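Local coordinates for type III Pentaketide Synthase (Neurospora crassa, PDB 3EUO), which probably builds pentaketide products by repeated acyl transfer and condensation, as a type III polyketide synthase of the chalcone and stilbene synthase family, at residues 182-187 with 193-198; 21-26 with 42-47; 241-246 with 250-255; 75-80 with 174-179. All coordinates share one frame; numbering follows the deposited sequence.

How the contacts relate
The four contacts follow one another along the chain, with no nesting or crossing. Contact 2 comes first and closes the loop of helices 20-29 and 34-42 near the N terminus. Contact 4 closes the longest loop, 93 residues between its segments, and sets helix 70-96 against the end of strand 168-175. The chain runs straight on into contact 1, where the stretch leaving helix 181-191 folds back on it. Last comes contact 3, the hairpin 241-254. Contact 1 is the hub: Leu185 and Ile198 pack on helix 20-29 of contact 2, while Ser183 and Ser187 meet Lys251 of contact 3, tying the N-terminal helices to the hairpin.

Contact 1: 182-187 with 193-198; sequences RSELES and ETRIGI
The Arg195 guanidinium has Ser187 OG over one face, and its edge carries two carboxylates, Glu184 from helix 181-191 and Glu193 from its own loop. It takes Glu184 side-on: NH2 donates to Glu184 OE2 at 2.9 Å in a nearly straight bond (178°) lying in the guanidinium plane, while NE reaches Glu184 OE1 at 2.8 Å from above the carboxylate plane. NH1 forms a salt bridge with Glu193 OE2, again from above the carboxylate plane. Arg195 CD lies 3.5 Å from Ser187 CB, and the bend about CG-CD (chi3 61°) then turns NE toward Glu184 OE1. This three-residue salt-bridge network fastens the chain leaving helix 181-191 back onto that helix as helix 197-200 begins, within the thiolase-like fold. A lysine in place of Arg195 would probably lose the paired grip on Glu184 and leave Glu193 without its mate. Glu184 OE1 also accepts from two waters; one of them donates to Arg195 O and accepts from Ile198 N, the other accepts from Gly197 N. Ser187 OG itself is bonded to Lys251. Beside the salt bridge, Ile198 CG2 lies 3.3 Å from Glu184 CB, and Ile198 CD1 meets Leu185 CD2 at 3.5 Å.

Contact 2: 21-26 with 42-47; sequences AIDILS and INRYTG
Ile22 and Asp23, neighbours on helix 20-29, meet Asn43 and Arg44, the two central residues of a type I beta turn that runs from Ile42 to Tyr45 at the end of helix 34-42. The turn is closed by Tyr45 N to Ile42 O, and in this way the end of one helix is brought up to the flank of the other near the N terminus of the chain.

The charged interaction is a single salt bridge. Arg44 stretches out from CG to NE, and its NH2 donates to Asp23 OD2 at 2.9 Å with an angle of 156°. The donor comes in on the syn side but 33° out of the carboxylate plane, while the carboxylate sits at the edge of the guanidinium. Arg44 is exposed, so this end of the contact faces solvent.

The van der Waals part lies deeper, both residues being buried. Ile22 CG1 stands between the backbone N and the carbonyl carbon (chi1 66°), which carries CD1 forward onto the Asn43 amide, 3.4 Å from Asn43 CG. Beyond these residues Ile22 also packs on Ile198 and Leu40, and Asn43 ND2 makes a weak bond to Pro19 O.

Water completes the set. One molecule donates to Asp23 OD1 at 2.7 Å, and accepts from Asn43 ND2 at 3.0 Å and from Arg44 NE at 2.9 Å.

Contact 3: 241-246 with 250-255; sequences LGFDVD and WKVVLS
Asp244 O takes the shortest backbone bond of this beta hairpin, from Lys251 N at 2.8 Å, and Trp250 CA adds a CA-H...O contact to the same oxygen. Strands 241-246 and 249-254 run antiparallel; Asp244 with Lys251 and Gly242 with Val253 are the hydrogen-bonded pairs, two bonds each. Phe243 with Val252 falls between them and Leu241-Leu254 and Val245-Trp250 beyond them, all non-hydrogen-bonded, their side chains on one face.

On that face Trp250 CB stands over the centre of the Phe243 ring, 3.3 Å from its centroid and 5° off the normal, a clear CH-pi contact. The phenylalanine CG is anti to the backbone N (chi1 -153°), which swings the ring across the neighbouring strand. The indole itself is slid aside, its five-membered ring 5.1 Å from the Phe243 ring between centroids and tilted 25°, so the two rings barely overlap. Val252 CG2 touches Phe243 CE1 at 3.7 Å. Replacing Phe243 by alanine would probably strip Trp250 CB of its aromatic cover and open a gap beside Val252.

Trp250 NE1 is bonded to Ser114 OG of the second subunit, and Phe243 pairs in antiparallel fashion with a strand of that subunit, so the sheet runs on across the dimer interface. On the other face Lys251 NZ is hydrogen-bonded to Ser183 OG as well as to Ser187. Asp246 OD2, held by Met248 N, lies near Lys251 CE. Asp244 sends its carboxylate along the same side as Lys251, with OD2 3.3 Å from Val253 CG2.

Contact 4: 75-80 with 174-179; sequences EVFMSD and LEVSTT
Helix 70-96 packs, through Phe77 and Val76, on the C-terminal end of strand 168-175 and the turn that follows it, a helix-on-sheet contact in the thiolase-like fold. Phe77 carries most of it. Its CG lies anti to the backbone N (chi1 -170°), and the ring comes up to Leu174 and Val176, which point toward the helix. Leu174 meets it from the opposite direction, its CD2 at 3.5 Å from Phe77 CZ and nearly as close to Phe77 CE2. Val176 crosses it obliquely from the neighbouring part of the chain and puts CG2 3.8 Å from Phe77 CD1. Both methyls thus come to the far half and one flank of the same ring. One residue earlier on the helix, Val76 CG1 passes Thr179 CG2 at 4.1 Å, a looser touch. Tyr119 of helix 119-127 meets Phe77 edge-to-face, and Leu174 also packs on Ala85, widening the apolar patch. Between the two inward residues Glu175 points away from the helix, and its carboxylate is bonded to Cys111 N and the hydroxyls of Thr110, Thr112 and Ser332. That carboxylate is thus bonded away from the helix, and what joins the two segments is apolar contact, dependent on close fit rather than on directed bonds.

Contact 1: 182-187 with 193-198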
loop_
_atom_site.group_PDB
_atom_site.type_symbol
_atom_site.label_atom_id
_atom_site.label_comp_id
_atom_site.label_asym_id
_atom_site.label_seq_id
_atom_site.Cartn_x
_atom_site.Cartn_y
_atom_site.Cartn_z
ATOM N N ARG A 182 0.688 0.700 25.434
ATOM C CA ARG A 182 1.818 0.250 26.263
ATOM C C ARG A 182 3.171 0.625 25.656
ATOM O O ARG A 182 4.110 0.972 26.387
ATOM C CB ARG A 182 1.745 -1.263 26.546
ATOM C CG ARG A 182 0.652 -1.674 27.549
ATOM C CD ARG A 182 1.043 -1.316 28.992
ATOM N NE ARG A 182 2.317 -1.930 29.380
ATOM C CZ ARG A 182 2.452 -3.186 29.815
ATOM N NH1 ARG A 182 1.392 -3.979 29.926
ATOM N NH2 ARG A 182 3.657 -3.656 30.123
ATOM N N SER A 183 3.256 0.559 24.326
ATOM C CA SER A 183 4.458 0.960 23.594
ATOM C C SER A 183 4.726 2.447 23.798
ATOM O O SER A 183 5.856 2.863 24.056
ATOM C CB SER A 183 4.288 0.672 22.100
ATOM O OG SER A 183 5.249 1.387 21.342
ATOM N N GLU A 184 3.676 3.248 23.676
ATOM C CA GLU A 184 3.810 4.691 23.865
ATOM C C GLU A 184 4.209 5.024 25.301
ATOM O O GLU A 184 5.114 5.839 25.523
ATOM C CB GLU A 184 2.532 5.421 23.438
ATOM C CG GLU A 184 2.371 5.505 21.899
ATOM C CD GLU A 184 3.465 6.356 21.241
ATOM O OE1 GLU A 184 3.733 7.471 21.744
ATOM O OE2 GLU A 184 4.055 5.913 20.227
ATOM N N LEU A 185 3.552 4.376 26.264
ATOM C CA LEU A 185 3.844 4.602 27.676
ATOM C C LEU A 185 5.299 4.266 27.997
ATOM O O LEU A 185 5.952 4.968 28.770
ATOM C CB LEU A 185 2.900 3.788 28.568
ATOM C CG LEU A 185 1.444 4.259 28.683
ATOM C CD1 LEU A 185 0.631 3.235 29.446
ATOM C CD2 LEU A 185 1.366 5.623 29.380
ATOM N N GLU A 186 5.790 3.189 27.397
ATOM C CA GLU A 186 7.169 2.761 27.610
ATOM C C GLU A 186 8.152 3.810 27.105
ATOM O O GLU A 186 9.140 4.121 27.772
ATOM C CB GLU A 186 7.436 1.419 26.931
ATOM C CG GLU A 186 8.890 1.003 27.060
ATOM C CD GLU A 186 9.135 -0.451 26.762
ATOM O OE1 GLU A 186 10.008 -0.726 25.912
ATOM O OE2 GLU A 186 8.477 -1.318 27.379
ATOM N N SER A 187 7.895 4.348 25.917
ATOM C CA SER A 187 8.747 5.405 25.372
ATOM C C SER A 187 8.689 6.686 26.206
ATOM O O SER A 187 9.717 7.321 26.435
ATOM C CB SER A 187 8.389 5.701 23.916
ATOM O OG SER A 187 8.762 4.620 23.086
ATOM N N GLU A 193 10.248 11.741 26.894
ATOM C CA GLU A 193 9.696 12.651 25.888
ATOM C C GLU A 193 8.187 12.755 26.048
ATOM O O GLU A 193 7.516 11.792 26.436
ATOM C CB GLU A 193 10.094 12.289 24.443
ATOM C CG GLU A 193 9.911 10.859 24.056
ATOM C CD GLU A 193 9.985 10.614 22.543
ATOM O OE1 GLU A 193 9.902 11.565 21.735
ATOM O OE2 GLU A 193 10.097 9.438 22.163
ATOM N N THR A 194 7.673 13.945 25.777
ATOM C CA THR A 194 6.247 14.200 25.885
ATOM C C THR A 194 5.582 13.732 24.595
ATOM O O THR A 194 5.483 14.481 23.617
ATOM C CB THR A 194 5.961 15.684 26.176
ATOM O OG1 THR A 194 6.467 16.484 25.104
ATOM C CG2 THR A 194 6.662 16.107 27.439
ATOM N N ARG A 195 5.167 12.472 24.602
ATOM C CA ARG A 195 4.536 11.828 23.459
ATOM C C ARG A 195 3.031 11.837 23.666
ATOM O O ARG A 195 2.517 11.131 24.531
ATOM C CB ARG A 195 5.032 10.385 23.337
ATOM C CG ARG A 195 6.543 10.271 23.274
ATOM C CD ARG A 195 6.987 8.819 23.241
ATOM N NE ARG A 195 6.474 8.123 22.063
ATOM C CZ ARG A 195 7.041 8.157 20.856
ATOM N NH1 ARG A 195 8.164 8.840 20.652
ATOM N NH2 ARG A 195 6.491 7.485 19.852
ATOM N N ILE A 196 2.326 12.631 22.863
ATOM C CA ILE A 196 0.897 12.876 23.105
ATOM C C ILE A 196 -0.067 11.961 22.342
ATOM O O ILE A 196 -1.284 12.096 22.485
ATOM C CB ILE A 196 0.521 14.362 22.863
ATOM C CG1 ILE A 196 0.512 14.692 21.360
ATOM C CG2 ILE A 196 1.470 15.292 23.634
ATOM C CD1 ILE A 196 -0.257 15.965 21.024
ATOM N N GLY A 197 0.470 11.034 21.548
ATOM C CA GLY A 197 -0.344 10.110 20.755
ATOM C C GLY A 197 -1.429 9.395 21.548
ATOM O O GLY A 197 -2.566 9.282 21.086
ATOM N N ILE A 198 -1.094 8.935 22.751
ATOM C CA ILE A 198 -2.064 8.200 23.576
ATOM C C ILE A 198 -3.223 9.058 24.094
ATOM O O ILE A 198 -4.229 8.521 24.551
ATOM C CB ILE A 198 -1.401 7.420 24.749
ATOM C CG1 ILE A 198 -0.607 8.358 25.669
ATOM C CG2 ILE A 198 -0.559 6.292 24.190
ATOM C CD1 ILE A 198 -0.210 7.725 27.021
HETATM O O HOH W 1 1.828 8.745 23.329
HETATM O O HOH W 2 3.027 10.027 20.472
#

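Contact 2: 21-26 with 42-47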
loop_
_atom_site.group_PDB
_atom_site.type_symbol
_atom_site.label_atom_id
_atom_site.label_comp_id
_atom_site.label_asym_id
_atom_site.label_seq_id
_atom_site.Cartn_x
_atom_site.Cartn_y
_atom_site.Cartn_z
ATOM N N ALA A 21 -8.675 6.357 31.327
ATOM C CA ALA A 21 -8.170 5.073 30.830
ATOM C C ALA A 21 -6.638 5.021 30.817
ATOM O O ALA A 21 -6.032 4.081 31.341
ATOM C CB ALA A 21 -8.721 4.779 29.432
ATOM N N ILE A 22 -6.008 6.033 30.222
ATOM C CA ILE A 22 -4.547 6.045 30.177
ATOM C C ILE A 22 -3.939 6.359 31.550
ATOM O O ILE A 22 -2.825 5.924 31.832
ATOM C CB ILE A 22 -3.946 6.937 29.055
ATOM C CG1 ILE A 22 -4.236 8.419 29.293
ATOM C CG2 ILE A 22 -4.418 6.474 27.660
ATOM C CD1 ILE A 22 -3.353 9.335 28.440
ATOM N N ASP A 23 -4.676 7.089 32.396
ATOM C CA ASP A 23 -4.292 7.269 33.809
ATOM C C ASP A 23 -4.154 5.902 34.482
ATOM O O ASP A 23 -3.141 5.618 35.131
ATOM C CB ASP A 23 -5.320 8.113 34.571
ATOM C CG ASP A 23 -5.272 9.592 34.205
ATOM O OD1 ASP A 23 -4.366 10.002 33.450
ATOM O OD2 ASP A 23 -6.149 10.346 34.679
ATOM N N ILE A 24 -5.170 5.058 34.301
ATOM C CA ILE A 24 -5.181 3.714 34.877
ATOM C C ILE A 24 -3.980 2.886 34.420
ATOM O O ILE A 24 -3.268 2.291 35.244
ATOM C CB ILE A 24 -6.501 2.946 34.541
ATOM C CG1 ILE A 24 -7.740 3.681 35.084
ATOM C CG2 ILE A 24 -6.436 1.510 35.037
ATOM C CD1 ILE A 24 -7.724 3.945 36.572
ATOM N N LEU A 25 -3.744 2.856 33.113
ATOM C CA LEU A 25 -2.680 2.031 32.561
ATOM C C LEU A 25 -1.312 2.586 32.881
ATOM O O LEU A 25 -0.375 1.830 33.106
ATOM C CB LEU A 25 -2.840 1.878 31.045
ATOM C CG LEU A 25 -3.946 0.909 30.638
ATOM C CD1 LEU A 25 -4.280 1.112 29.151
ATOM C CD2 LEU A 25 -3.544 -0.550 30.936
ATOM N N SER A 26 -1.191 3.910 32.888
ATOM C CA SER A 26 0.083 4.537 33.200
ATOM C C SER A 26 0.499 4.145 34.612
ATOM O O SER A 26 1.612 3.649 34.834
ATOM C CB SER A 26 -0.008 6.056 33.092
ATOM O OG SER A 26 1.253 6.633 33.384
ATOM N N ILE A 42 -1.613 16.813 29.479
ATOM C CA ILE A 42 -1.997 17.161 28.100
ATOM C C ILE A 42 -3.236 16.387 27.643
ATOM O O ILE A 42 -4.090 16.925 26.927
ATOM C CB ILE A 42 -0.810 16.971 27.119
ATOM C CG1 ILE A 42 0.240 18.056 27.359
ATOM C CG2 ILE A 42 -1.270 17.009 25.659
ATOM C CD1 ILE A 42 1.629 17.706 26.832
ATOM N N ASN A 43 -3.329 15.139 28.090
ATOM C CA ASN A 43 -4.487 14.279 27.878
ATOM C C ASN A 43 -5.813 14.952 28.213
ATOM O O ASN A 43 -6.847 14.620 27.633
ATOM C CB ASN A 43 -4.340 13.003 28.709
ATOM C CG ASN A 43 -5.447 12.000 28.448
ATOM O OD1 ASN A 43 -5.829 11.762 27.309
ATOM N ND2 ASN A 43 -5.955 11.393 29.514
ATOM N N ARG A 44 -5.782 15.897 29.147
ATOM C CA ARG A 44 -7.001 16.582 29.546
ATOM C C ARG A 44 -7.185 17.960 28.896
ATOM O O ARG A 44 -8.178 18.641 29.151
ATOM C CB ARG A 44 -7.102 16.621 31.079
ATOM C CG ARG A 44 -7.471 15.247 31.629
ATOM C CD ARG A 44 -7.169 15.062 33.086
ATOM N NE ARG A 44 -7.350 13.657 33.446
ATOM C CZ ARG A 44 -8.494 13.119 33.857
ATOM N NH1 ARG A 44 -9.590 13.864 33.989
ATOM N NH2 ARG A 44 -8.542 11.828 34.152
ATOM N N TYR A 45 -6.233 18.347 28.049
ATOM C CA TYR A 45 -6.268 19.630 27.347
ATOM C C TYR A 45 -6.766 19.475 25.907
ATOM O O TYR A 45 -6.865 20.463 25.172
ATOM C CB TYR A 45 -4.867 20.274 27.277
ATOM C CG TYR A 45 -4.099 20.452 28.562
ATOM C CD1 TYR A 45 -4.748 20.655 29.781
ATOM C CD2 TYR A 45 -2.702 20.475 28.544
ATOM C CE1 TYR A 45 -4.020 20.842 30.962
ATOM C CE2 TYR A 45 -1.968 20.650 29.712
ATOM C CZ TYR A 45 -2.631 20.837 30.917
ATOM O OH TYR A 45 -1.906 21.027 32.073
ATOM N N THR A 46 -7.055 18.242 25.495
ATOM C CA THR A 46 -7.332 17.952 24.079
ATOM C C THR A 46 -8.729 18.345 23.612
ATOM O O THR A 46 -8.926 18.628 22.424
ATOM C CB THR A 46 -7.203 16.457 23.760
ATOM O OG1 THR A 46 -8.143 15.728 24.560
ATOM C CG2 THR A 46 -5.779 15.950 24.003
ATOM N N GLY A 47 -9.694 18.327 24.527
ATOM C CA GLY A 47 -11.103 18.518 24.171
ATOM C C GLY A 47 -11.793 17.231 23.726
ATOM O O GLY A 47 -12.948 17.260 23.267
HETATM O O HOH W 3 -5.108 12.290 32.207
#

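Contact 3: 241-246 with 250-255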
loop_
_atom_site.group_PDB
_atom_site.type_symbol
_atom_site.label_atom_id
_atom_site.label_comp_id
_atom_site.label_asym_id
_atom_site.label_seq_id
_atom_site.Cartn_x
_atom_site.Cartn_y
_atom_site.Cartn_z
ATOM N N LEU A 241 6.271 14.482 11.207
ATOM C CA LEU A 241 5.103 13.621 11.344
ATOM C C LEU A 241 5.397 12.276 10.708
ATOM O O LEU A 241 5.786 12.199 9.547
ATOM C CB LEU A 241 3.879 14.271 10.688
ATOM C CG LEU A 241 2.499 13.684 10.977
ATOM C CD1 LEU A 241 2.227 13.588 12.482
ATOM C CD2 LEU A 241 1.428 14.519 10.297
ATOM N N GLY A 242 5.209 11.218 11.484
ATOM C CA GLY A 242 5.582 9.884 11.038
ATOM C C GLY A 242 5.086 8.794 11.956
ATOM O O GLY A 242 4.480 9.064 12.997
ATOM N N PHE A 243 5.355 7.553 11.562
ATOM C CA PHE A 243 4.900 6.378 12.299
ATOM C C PHE A 243 5.923 5.296 11.951
ATOM O O PHE A 243 5.875 4.707 10.871
ATOM C CB PHE A 243 3.474 6.003 11.852
ATOM C CG PHE A 243 2.652 5.282 12.898
ATOM C CD1 PHE A 243 2.773 5.575 14.257
ATOM C CD2 PHE A 243 1.701 4.341 12.502
ATOM C CE1 PHE A 243 1.992 4.918 15.205
ATOM C CE2 PHE A 243 0.912 3.674 13.449
ATOM C CZ PHE A 243 1.055 3.963 14.799
ATOM N N ASP A 244 6.890 5.093 12.840
ATOM C CA ASP A 244 8.061 4.272 12.515
ATOM C C ASP A 244 7.904 2.851 13.013
ATOM O O ASP A 244 7.621 2.634 14.199
ATOM C CB ASP A 244 9.335 4.872 13.123
ATOM C CG ASP A 244 9.664 6.260 12.592
ATOM O OD1 ASP A 244 9.270 6.614 11.460
ATOM O OD2 ASP A 244 10.365 7.001 13.318
ATOM N N VAL A 245 8.131 1.883 12.124
ATOM C CA VAL A 245 8.047 0.469 12.498
ATOM C C VAL A 245 9.016 0.141 13.639
ATOM O O VAL A 245 10.105 0.724 13.737
ATOM C CB VAL A 245 8.241 -0.484 11.296
ATOM C CG1 VAL A 245 9.729 -0.649 10.933
ATOM C CG2 VAL A 245 7.576 -1.830 11.580
ATOM N N ASP A 246 8.597 -0.792 14.486
ATOM C CA ASP A 246 9.251 -1.076 15.762
ATOM C C ASP A 246 8.884 -2.491 16.185
ATOM O O ASP A 246 7.805 -2.972 15.834
ATOM C CB ASP A 246 8.745 -0.099 16.828
ATOM C CG ASP A 246 9.640 -0.044 18.044
ATOM O OD1 ASP A 246 10.617 0.731 18.027
ATOM O OD2 ASP A 246 9.360 -0.765 19.029
ATOM N N TRP A 250 4.340 0.461 15.927
ATOM C CA TRP A 250 4.815 1.684 15.293
ATOM C C TRP A 250 4.878 2.810 16.315
ATOM O O TRP A 250 3.946 2.995 17.109
ATOM C CB TRP A 250 3.919 2.095 14.113
ATOM C CG TRP A 250 3.973 1.149 12.952
ATOM C CD1 TRP A 250 4.685 1.310 11.792
ATOM C CD2 TRP A 250 3.288 -0.109 12.832
ATOM N NE1 TRP A 250 4.483 0.231 10.962
ATOM C CE2 TRP A 250 3.634 -0.654 11.576
ATOM C CE3 TRP A 250 2.408 -0.823 13.660
ATOM C CZ2 TRP A 250 3.138 -1.890 11.128
ATOM C CZ3 TRP A 250 1.925 -2.060 13.222
ATOM C CH2 TRP A 250 2.291 -2.574 11.962
ATOM N N LYS A 251 5.988 3.551 16.293
ATOM C CA LYS A 251 6.189 4.691 17.186
ATOM C C LYS A 251 5.825 5.997 16.496
ATOM O O LYS A 251 6.324 6.296 15.404
ATOM C CB LYS A 251 7.645 4.762 17.656
ATOM C CG LYS A 251 8.151 3.519 18.391
ATOM C CD LYS A 251 7.694 3.484 19.846
ATOM C CE LYS A 251 8.414 2.383 20.592
ATOM N NZ LYS A 251 7.857 2.172 21.965
ATOM N N VAL A 252 4.959 6.773 17.140
ATOM C CA VAL A 252 4.531 8.071 16.618
ATOM C C VAL A 252 5.703 9.056 16.550
ATOM O O VAL A 252 6.492 9.143 17.484
ATOM C CB VAL A 252 3.416 8.675 17.497
ATOM C CG1 VAL A 252 3.093 10.096 17.063
ATOM C CG2 VAL A 252 2.161 7.812 17.437
ATOM N N VAL A 253 5.822 9.764 15.427
ATOM C CA VAL A 253 6.712 10.921 15.321
ATOM C C VAL A 253 5.798 12.138 15.180
ATOM O O VAL A 253 4.904 12.155 14.333
ATOM C CB VAL A 253 7.688 10.820 14.109
ATOM C CG1 VAL A 253 8.525 12.098 13.965
ATOM C CG2 VAL A 253 8.607 9.608 14.258
ATOM N N LEU A 254 6.003 13.135 16.036
ATOM C CA LEU A 254 5.152 14.318 16.054
ATOM C C LEU A 254 5.914 15.511 16.630
ATOM O O LEU A 254 6.305 15.514 17.803
ATOM C CB LEU A 254 3.864 14.038 16.839
ATOM C CG LEU A 254 2.791 15.118 17.015
ATOM C CD1 LEU A 254 2.319 15.709 15.680
ATOM C CD2 LEU A 254 1.617 14.534 17.777
ATOM N N SER A 255 6.133 16.514 15.791
ATOM C CA SER A 255 6.890 17.694 16.192
ATOM C C SER A 255 5.926 18.817 16.538
ATOM O O SER A 255 4.749 18.765 16.156
ATOM C CB SER A 255 7.822 18.145 15.070
ATOM O OG SER A 255 7.139 18.989 14.167
#

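Contact 4: 75-80 with 174-179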
loop_
_atom_site.group_PDB
_atom_site.type_symbol
_atom_site.label_atom_id
_atom_site.label_comp_id
_atom_site.label_asym_id
_atom_site.label_seq_id
_atom_site.Cartn_x
_atom_site.Cartn_y
_atom_site.Cartn_z
ATOM N N GLU A 75 -2.283 -9.915 15.558
ATOM C CA GLU A 75 -3.305 -10.891 15.915
ATOM C C GLU A 75 -4.614 -10.218 16.317
ATOM O O GLU A 75 -5.686 -10.651 15.894
ATOM C CB GLU A 75 -2.794 -11.818 17.016
ATOM C CG GLU A 75 -1.731 -12.785 16.501
ATOM C CD GLU A 75 -0.929 -13.460 17.600
ATOM O OE1 GLU A 75 -1.114 -13.136 18.796
ATOM O OE2 GLU A 75 -0.101 -14.330 17.255
ATOM N N VAL A 76 -4.519 -9.141 17.093
ATOM C CA VAL A 76 -5.704 -8.406 17.550
ATOM C C VAL A 76 -6.288 -7.497 16.454
ATOM O O VAL A 76 -7.517 -7.315 16.374
ATOM C CB VAL A 76 -5.430 -7.667 18.890
ATOM C CG1 VAL A 76 -6.504 -6.620 19.207
ATOM C CG2 VAL A 76 -5.361 -8.692 20.030
ATOM N N PHE A 77 -5.419 -6.953 15.599
ATOM C CA PHE A 77 -5.886 -6.232 14.405
ATOM C C PHE A 77 -6.804 -7.143 13.590
ATOM O O PHE A 77 -7.879 -6.731 13.144
ATOM C CB PHE A 77 -4.707 -5.752 13.554
ATOM C CG PHE A 77 -5.100 -4.796 12.449
ATOM C CD1 PHE A 77 -5.094 -3.423 12.675
ATOM C CD2 PHE A 77 -5.477 -5.271 11.188
ATOM C CE1 PHE A 77 -5.448 -2.535 11.658
ATOM C CE2 PHE A 77 -5.837 -4.386 10.160
ATOM C CZ PHE A 77 -5.813 -3.015 10.404
ATOM N N MET A 78 -6.385 -8.390 13.409
ATOM C CA MET A 78 -7.195 -9.352 12.662
ATOM C C MET A 78 -8.460 -9.788 13.411
ATOM O O MET A 78 -9.539 -9.849 12.807
ATOM C CB MET A 78 -6.350 -10.553 12.242
ATOM C CG MET A 78 -5.177 -10.170 11.341
ATOM S SD MET A 78 -5.639 -9.363 9.772
ATOM C CE MET A 78 -6.606 -10.651 9.055
ATOM N N SER A 79 -8.347 -10.057 14.713
ATOM C CA SER A 79 -9.502 -10.551 15.487
ATOM C C SER A 79 -10.535 -9.479 15.800
ATOM O O SER A 79 -11.740 -9.759 15.780
ATOM C CB SER A 79 -9.077 -11.251 16.784
ATOM O OG SER A 79 -8.458 -10.362 17.701
ATOM N N ASP A 80 -10.067 -8.265 16.087
ATOM C CA ASP A 80 -10.940 -7.184 16.568
ATOM C C ASP A 80 -11.109 -6.003 15.607
ATOM O O ASP A 80 -12.070 -5.245 15.727
ATOM C CB ASP A 80 -10.463 -6.691 17.938
ATOM C CG ASP A 80 -10.723 -7.705 19.034
ATOM O OD1 ASP A 80 -11.540 -7.399 19.919
ATOM O OD2 ASP A 80 -10.136 -8.812 18.989
ATOM N N LEU A 174 -9.255 1.218 7.975
ATOM C CA LEU A 174 -9.344 0.579 9.279
ATOM C C LEU A 174 -8.097 0.917 10.078
ATOM O O LEU A 174 -6.973 0.733 9.599
ATOM C CB LEU A 174 -9.501 -0.939 9.117
ATOM C CG LEU A 174 -9.279 -1.848 10.335
ATOM C CD1 LEU A 174 -10.311 -1.603 11.444
ATOM C CD2 LEU A 174 -9.299 -3.308 9.903
ATOM N N GLU A 175 -8.295 1.402 11.302
ATOM C CA GLU A 175 -7.171 1.700 12.185
ATOM C C GLU A 175 -7.464 1.180 13.579
ATOM O O GLU A 175 -8.565 1.366 14.095
ATOM C CB GLU A 175 -6.863 3.206 12.240
ATOM C CG GLU A 175 -6.609 3.869 10.878
ATOM C CD GLU A 175 -5.268 3.516 10.237
ATOM O OE1 GLU A 175 -4.497 2.687 10.777
ATOM O OE2 GLU A 175 -4.984 4.086 9.160
ATOM N N VAL A 176 -6.491 0.475 14.141
ATOM C CA VAL A 176 -6.529 0.061 15.546
ATOM C C VAL A 176 -5.259 0.612 16.191
ATOM O O VAL A 176 -4.178 0.022 16.076
ATOM C CB VAL A 176 -6.601 -1.476 15.712
ATOM C CG1 VAL A 176 -6.634 -1.857 17.200
ATOM C CG2 VAL A 176 -7.832 -2.045 14.990
ATOM N N SER A 177 -5.392 1.758 16.846
ATOM C CA SER A 177 -4.252 2.454 17.428
ATOM C C SER A 177 -4.150 2.273 18.942
ATOM O O SER A 177 -3.061 2.388 19.508
ATOM C CB SER A 177 -4.353 3.945 17.121
ATOM O OG SER A 177 -5.519 4.484 17.717
ATOM N N THR A 178 -5.279 2.013 19.600
ATOM C CA THR A 178 -5.311 2.037 21.076
ATOM C C THR A 178 -4.493 0.930 21.718
ATOM O O THR A 178 -4.054 1.063 22.865
ATOM C CB THR A 178 -6.745 1.991 21.657
ATOM O OG1 THR A 178 -7.380 0.770 21.268
ATOM C CG2 THR A 178 -7.560 3.194 21.196
ATOM N N THR A 179 -4.275 -0.148 20.968
ATOM C CA THR A 179 -3.509 -1.296 21.449
ATOM C C THR A 179 -2.019 -0.977 21.581
ATOM O O THR A 179 -1.259 -1.763 22.148
ATOM C CB THR A 179 -3.698 -2.514 20.527
ATOM O OG1 THR A 179 -3.458 -2.126 19.161
ATOM C CG2 THR A 179 -5.125 -3.061 20.651
#